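Long-range contact in bifunctional purine biosynthetic protein ADE5,7 (Cryptococcus neoformans var. grubii serotype A, PDB 7LVO), which carries out the second and fifth steps of de novo purine biosynthesis, the chain here being its N-terminal glycinamide ribonucleotide synthetase half: residues Leu43-Lys55 and Pro404-Arg416. Numbering follows the deposited sequence.
Sequences LGAGGREHALAFK and PEGVEVFHAGTKR
F410, on strand 407-411, fits between H50, A51 and F54 on helix 47-55. A51 CB sits over one face, 3.8 Å from the ring centroid and almost directly above it, a CH-pi contact. The CD1 edge of F410 points at the face of H50, making a T-shaped pair with planes at 84°. Farther along the ring, F410 CE1 packs 3.7 Å from F54 CB, and the edge is turned to the F54 face in an offset edge-to-face pair. With CG anti to the backbone N (chi1 -169°), H50 reaches down to the strand, where its ND1 accepts a hydrogen bond from H411 N, 3.0 Å away. The bond is nearly straight (164°) and lies close to the imidazole plane, so it fixes the ring's rotation while F410 occupies a face. At the CE1-CZ end of F54, on the same side of the ring as F410, the bent side chain of E408 crosses at about a right angle, its OE1 3.9 Å from F54 CE1. At the start of the helix the backbones close in: G47 CA lies 3.1 Å from H411 O in a CA-H...O contact, and A412 CB rests 3.7 Å from G47 N. N71 ties this end together, its ND2 hydrogen-bonding A45 O and, weakly, H411 O and A412 O. G46 is the N-cap in the glycine-rich strand-turn-helix of the parallel-sheet N domain. Through this aromatic cluster the helix packs against 407-411, a C-domain strand at one edge of a five-stranded antiparallel sheet that also includes strands 259-263 and 277-280, an interdomain contact of GAR synthetase.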
loop_
_atom_site.group_PDB
_atom_site.type_symbol
_atom_site.label_atom_id
_atom_site.label_comp_id
_atom_site.label_asym_id
_atom_site.label_seq_id
_atom_site.Cartn_x
_atom_site.Cartn_y
_atom_site.Cartn_z
ATOM N N LEU A 43 2.134 -8.530 10.125
ATOM C CA LEU A 43 0.893 -7.993 10.666
ATOM C C LEU A 43 -0.036 -7.647 9.502
ATOM O O LEU A 43 0.335 -6.872 8.614
ATOM C CB LEU A 43 1.149 -6.763 11.524
ATOM C CG LEU A 43 2.211 -6.870 12.621
ATOM C CD1 LEU A 43 2.216 -5.584 13.446
ATOM C CD2 LEU A 43 1.999 -8.070 13.510
ATOM N N GLY A 44 -1.235 -8.220 9.509
ATOM C CA GLY A 44 -2.207 -7.936 8.467
ATOM C C GLY A 44 -2.907 -9.181 7.965
ATOM O O GLY A 44 -2.594 -10.294 8.398
ATOM N N ALA A 45 -3.858 -9.007 7.038
ATOM C CA ALA A 45 -4.622 -10.138 6.526
ATOM C C ALA A 45 -5.081 -9.908 5.092
ATOM O O ALA A 45 -6.082 -10.493 4.664
ATOM C CB ALA A 45 -5.842 -10.414 7.412
ATOM N N GLY A 46 -4.356 -9.078 4.338
ATOM C CA GLY A 46 -4.694 -8.784 2.967
ATOM C C GLY A 46 -3.814 -9.525 1.979
ATOM O O GLY A 46 -2.944 -10.306 2.341
ATOM N N GLY A 47 -4.062 -9.250 0.694
ATOM C CA GLY A 47 -3.301 -9.900 -0.353
ATOM C C GLY A 47 -1.853 -9.472 -0.378
ATOM O O GLY A 47 -0.997 -10.219 -0.861
ATOM N N ARG A 48 -1.568 -8.266 0.112
ATOM C CA ARG A 48 -0.187 -7.839 0.292
ATOM C C ARG A 48 0.557 -8.788 1.220
ATOM O O ARG A 48 1.718 -9.128 0.968
ATOM C CB ARG A 48 -0.152 -6.417 0.836
ATOM C CG ARG A 48 1.251 -5.897 1.143
ATOM C CD ARG A 48 1.275 -5.119 2.456
ATOM N NE ARG A 48 0.403 -3.954 2.446
ATOM C CZ ARG A 48 -0.774 -3.879 3.053
ATOM N NH1 ARG A 48 -1.260 -4.891 3.748
ATOM N NH2 ARG A 48 -1.479 -2.755 2.964
ATOM N N GLU A 49 -0.097 -9.232 2.298
ATOM C CA GLU A 49 0.554 -10.154 3.227
ATOM C C GLU A 49 0.822 -11.498 2.564
ATOM O O GLU A 49 1.931 -12.036 2.651
ATOM C CB GLU A 49 -0.303 -10.329 4.476
ATOM C CG GLU A 49 -0.172 -9.198 5.483
ATOM C CD GLU A 49 -0.638 -7.872 4.939
ATOM O OE1 GLU A 49 -1.776 -7.786 4.429
ATOM O OE2 GLU A 49 0.132 -6.907 5.002
ATOM N N HIS A 50 -0.187 -12.059 1.883
ATOM C CA HIS A 50 0.024 -13.335 1.212
ATOM C C HIS A 50 1.132 -13.226 0.172
ATOM O O HIS A 50 2.004 -14.099 0.092
ATOM C CB HIS A 50 -1.279 -13.809 0.572
ATOM C CG HIS A 50 -1.233 -15.220 0.079
ATOM N ND1 HIS A 50 -2.277 -15.807 -0.603
ATOM C CD2 HIS A 50 -0.266 -16.162 0.166
ATOM C CE1 HIS A 50 -1.956 -17.049 -0.916
ATOM N NE2 HIS A 50 -0.740 -17.290 -0.458
ATOM N N ALA A 51 1.120 -12.160 -0.625
ATOM C CA ALA A 51 2.163 -11.980 -1.630
ATOM C C ALA A 51 3.538 -11.827 -0.979
ATOM O O ALA A 51 4.535 -12.361 -1.482
ATOM C CB ALA A 51 1.837 -10.767 -2.500
ATOM N N LEU A 52 3.618 -11.090 0.130
ATOM C CA LEU A 52 4.895 -10.966 0.832
ATOM C C LEU A 52 5.315 -12.297 1.450
ATOM O O LEU A 52 6.470 -12.721 1.313
ATOM C CB LEU A 52 4.812 -9.879 1.904
ATOM C CG LEU A 52 4.717 -8.454 1.392
ATOM C CD1 LEU A 52 4.361 -7.490 2.525
ATOM C CD2 LEU A 52 6.026 -8.020 0.727
ATOM N N ALA A 53 4.390 -12.968 2.142
ATOM C CA ALA A 53 4.684 -14.296 2.668
ATOM C C ALA A 53 5.126 -15.232 1.558
ATOM O O ALA A 53 6.014 -16.073 1.762
ATOM C CB ALA A 53 3.458 -14.867 3.390
ATOM N N PHE A 54 4.518 -15.098 0.376
ATOM C CA PHE A 54 4.886 -15.930 -0.759
ATOM C C PHE A 54 6.372 -15.812 -1.068
ATOM O O PHE A 54 7.065 -16.821 -1.225
ATOM C CB PHE A 54 4.028 -15.534 -1.968
ATOM C CG PHE A 54 4.487 -16.123 -3.271
ATOM C CD1 PHE A 54 4.253 -17.460 -3.568
ATOM C CD2 PHE A 54 5.134 -15.334 -4.209
ATOM C CE1 PHE A 54 4.668 -18.001 -4.776
ATOM C CE2 PHE A 54 5.552 -15.870 -5.420
ATOM C CZ PHE A 54 5.317 -17.204 -5.701
ATOM N N LYS A 55 6.880 -14.585 -1.149
ATOM C CA LYS A 55 8.288 -14.382 -1.482
ATOM C C LYS A 55 9.200 -14.712 -0.304
ATOM O O LYS A 55 10.204 -15.415 -0.465
ATOM C CB LYS A 55 8.513 -12.941 -1.939
ATOM C CG LYS A 55 7.817 -12.578 -3.242
ATOM C CD LYS A 55 8.298 -13.446 -4.412
ATOM C CE LYS A 55 9.803 -13.331 -4.629
ATOM N NZ LYS A 55 10.249 -14.057 -5.856
ATOM N N PRO A 404 -3.863 -21.827 -14.078
ATOM C CA PRO A 404 -2.846 -22.054 -15.114
ATOM C C PRO A 404 -1.425 -22.010 -14.575
ATOM O O PRO A 404 -1.185 -21.578 -13.446
ATOM C CB PRO A 404 -3.101 -20.916 -16.114
ATOM C CG PRO A 404 -4.558 -20.609 -15.951
ATOM C CD PRO A 404 -4.869 -20.830 -14.491
ATOM N N GLU A 405 -0.476 -22.452 -15.398
ATOM C CA GLU A 405 0.876 -22.721 -14.916
ATOM C C GLU A 405 1.481 -21.508 -14.225
ATOM O O GLU A 405 2.050 -21.626 -13.131
ATOM C CB GLU A 405 1.756 -23.174 -16.085
ATOM C CG GLU A 405 3.158 -23.574 -15.696
ATOM C CD GLU A 405 3.964 -24.090 -16.875
ATOM O OE1 GLU A 405 3.402 -24.189 -17.988
ATOM O OE2 GLU A 405 5.155 -24.401 -16.685
ATOM N N GLY A 406 1.375 -20.338 -14.845
ATOM C CA GLY A 406 2.065 -19.167 -14.341
ATOM C C GLY A 406 1.189 -18.168 -13.618
ATOM O O GLY A 406 1.483 -16.968 -13.606
ATOM N N VAL A 407 0.117 -18.650 -13.000
ATOM C CA VAL A 407 -0.826 -17.810 -12.274
ATOM C C VAL A 407 -0.616 -18.021 -10.781
ATOM O O VAL A 407 -0.506 -19.163 -10.319
ATOM C CB VAL A 407 -2.282 -18.121 -12.669
ATOM C CG1 VAL A 407 -3.243 -17.299 -11.832
ATOM C CG2 VAL A 407 -2.498 -17.849 -14.146
ATOM N N GLU A 408 -0.562 -16.922 -10.033
ATOM C CA GLU A 408 -0.483 -16.949 -8.578
ATOM C C GLU A 408 -1.724 -16.271 -8.015
ATOM O O GLU A 408 -2.059 -15.149 -8.416
ATOM C CB GLU A 408 0.780 -16.247 -8.069
ATOM C CG GLU A 408 2.076 -16.953 -8.457
ATOM C CD GLU A 408 2.181 -18.344 -7.857
ATOM O OE1 GLU A 408 1.479 -18.620 -6.865
ATOM O OE2 GLU A 408 2.965 -19.163 -8.387
ATOM N N VAL A 409 -2.399 -16.948 -7.091
ATOM C CA VAL A 409 -3.612 -16.445 -6.463
ATOM C C VAL A 409 -3.249 -16.014 -5.049
ATOM O O VAL A 409 -2.893 -16.846 -4.204
ATOM C CB VAL A 409 -4.731 -17.492 -6.456
ATOM C CG1 VAL A 409 -5.986 -16.925 -5.793
ATOM C CG2 VAL A 409 -5.016 -17.979 -7.862
ATOM N N PHE A 410 -3.367 -14.722 -4.775
ATOM C CA PHE A 410 -3.117 -14.163 -3.449
ATOM C C PHE A 410 -4.453 -13.785 -2.828
ATOM O O PHE A 410 -5.216 -13.008 -3.414
ATOM C CB PHE A 410 -2.180 -12.950 -3.527
ATOM C CG PHE A 410 -0.839 -13.267 -4.126
ATOM C CD1 PHE A 410 -0.013 -14.219 -3.543
ATOM C CD2 PHE A 410 -0.397 -12.616 -5.275
ATOM C CE1 PHE A 410 1.226 -14.514 -4.089
ATOM C CE2 PHE A 410 0.839 -12.901 -5.820
ATOM C CZ PHE A 410 1.654 -13.850 -5.229
ATOM N N HIS A 411 -4.728 -14.330 -1.644
ATOM C CA HIS A 411 -6.003 -14.101 -0.976
ATOM C C HIS A 411 -5.976 -12.797 -0.177
ATOM O O HIS A 411 -4.964 -12.441 0.434
ATOM C CB HIS A 411 -6.334 -15.266 -0.039
ATOM C CG HIS A 411 -6.505 -16.584 -0.726
ATOM N ND1 HIS A 411 -7.340 -17.567 -0.240
ATOM C CD2 HIS A 411 -5.953 -17.084 -1.859
ATOM C CE1 HIS A 411 -7.293 -18.616 -1.044
ATOM N NE2 HIS A 411 -6.461 -18.347 -2.034
ATOM N N ALA A 412 -7.100 -12.096 -0.174
ATOM C CA ALA A 412 -7.286 -10.924 0.679
ATOM C C ALA A 412 -8.391 -11.259 1.699
ATOM O O ALA A 412 -8.102 -11.830 2.735
ATOM C CB ALA A 412 -7.603 -9.689 -0.154
ATOM N N GLY A 413 -9.644 -10.966 1.346
ATOM C CA GLY A 413 -10.736 -11.263 2.263
ATOM C C GLY A 413 -11.253 -12.685 2.166
ATOM O O GLY A 413 -12.332 -12.923 1.616
ATOM N N THR A 414 -10.479 -13.641 2.674
ATOM C CA THR A 414 -10.883 -15.039 2.723
ATOM C C THR A 414 -10.572 -15.600 4.107
ATOM O O THR A 414 -9.840 -14.998 4.897
ATOM C CB THR A 414 -10.185 -15.882 1.648
ATOM O OG1 THR A 414 -8.782 -15.964 1.931
ATOM C CG2 THR A 414 -10.400 -15.283 0.262
ATOM N N LYS A 415 -11.129 -16.778 4.386
ATOM C CA LYS A 415 -10.940 -17.425 5.675
ATOM C C LYS A 415 -11.234 -18.907 5.519
ATOM O O LYS A 415 -12.057 -19.306 4.689
ATOM C CB LYS A 415 -11.846 -16.811 6.747
ATOM C CG LYS A 415 -11.502 -17.228 8.169
ATOM C CD LYS A 415 -12.651 -16.929 9.127
ATOM C CE LYS A 415 -12.227 -17.118 10.579
ATOM N NZ LYS A 415 -11.574 -18.440 10.813
ATOM N N ARG A 416 -10.544 -19.720 6.317
ATOM C CA ARG A 416 -10.812 -21.148 6.380
ATOM C C ARG A 416 -11.784 -21.435 7.519
ATOM O O ARG A 416 -11.710 -20.817 8.585
ATOM C CB ARG A 416 -9.522 -21.941 6.579
ATOM C CG ARG A 416 -8.655 -22.044 5.337
ATOM C CD ARG A 416 -9.267 -22.964 4.294
ATOM N NE ARG A 416 -9.094 -24.375 4.620
ATOM C CZ ARG A 416 -9.568 -25.376 3.891
ATOM N NH1 ARG A 416 -10.271 -25.157 2.792
ATOM N NH2 ARG A 416 -9.330 -26.629 4.272
#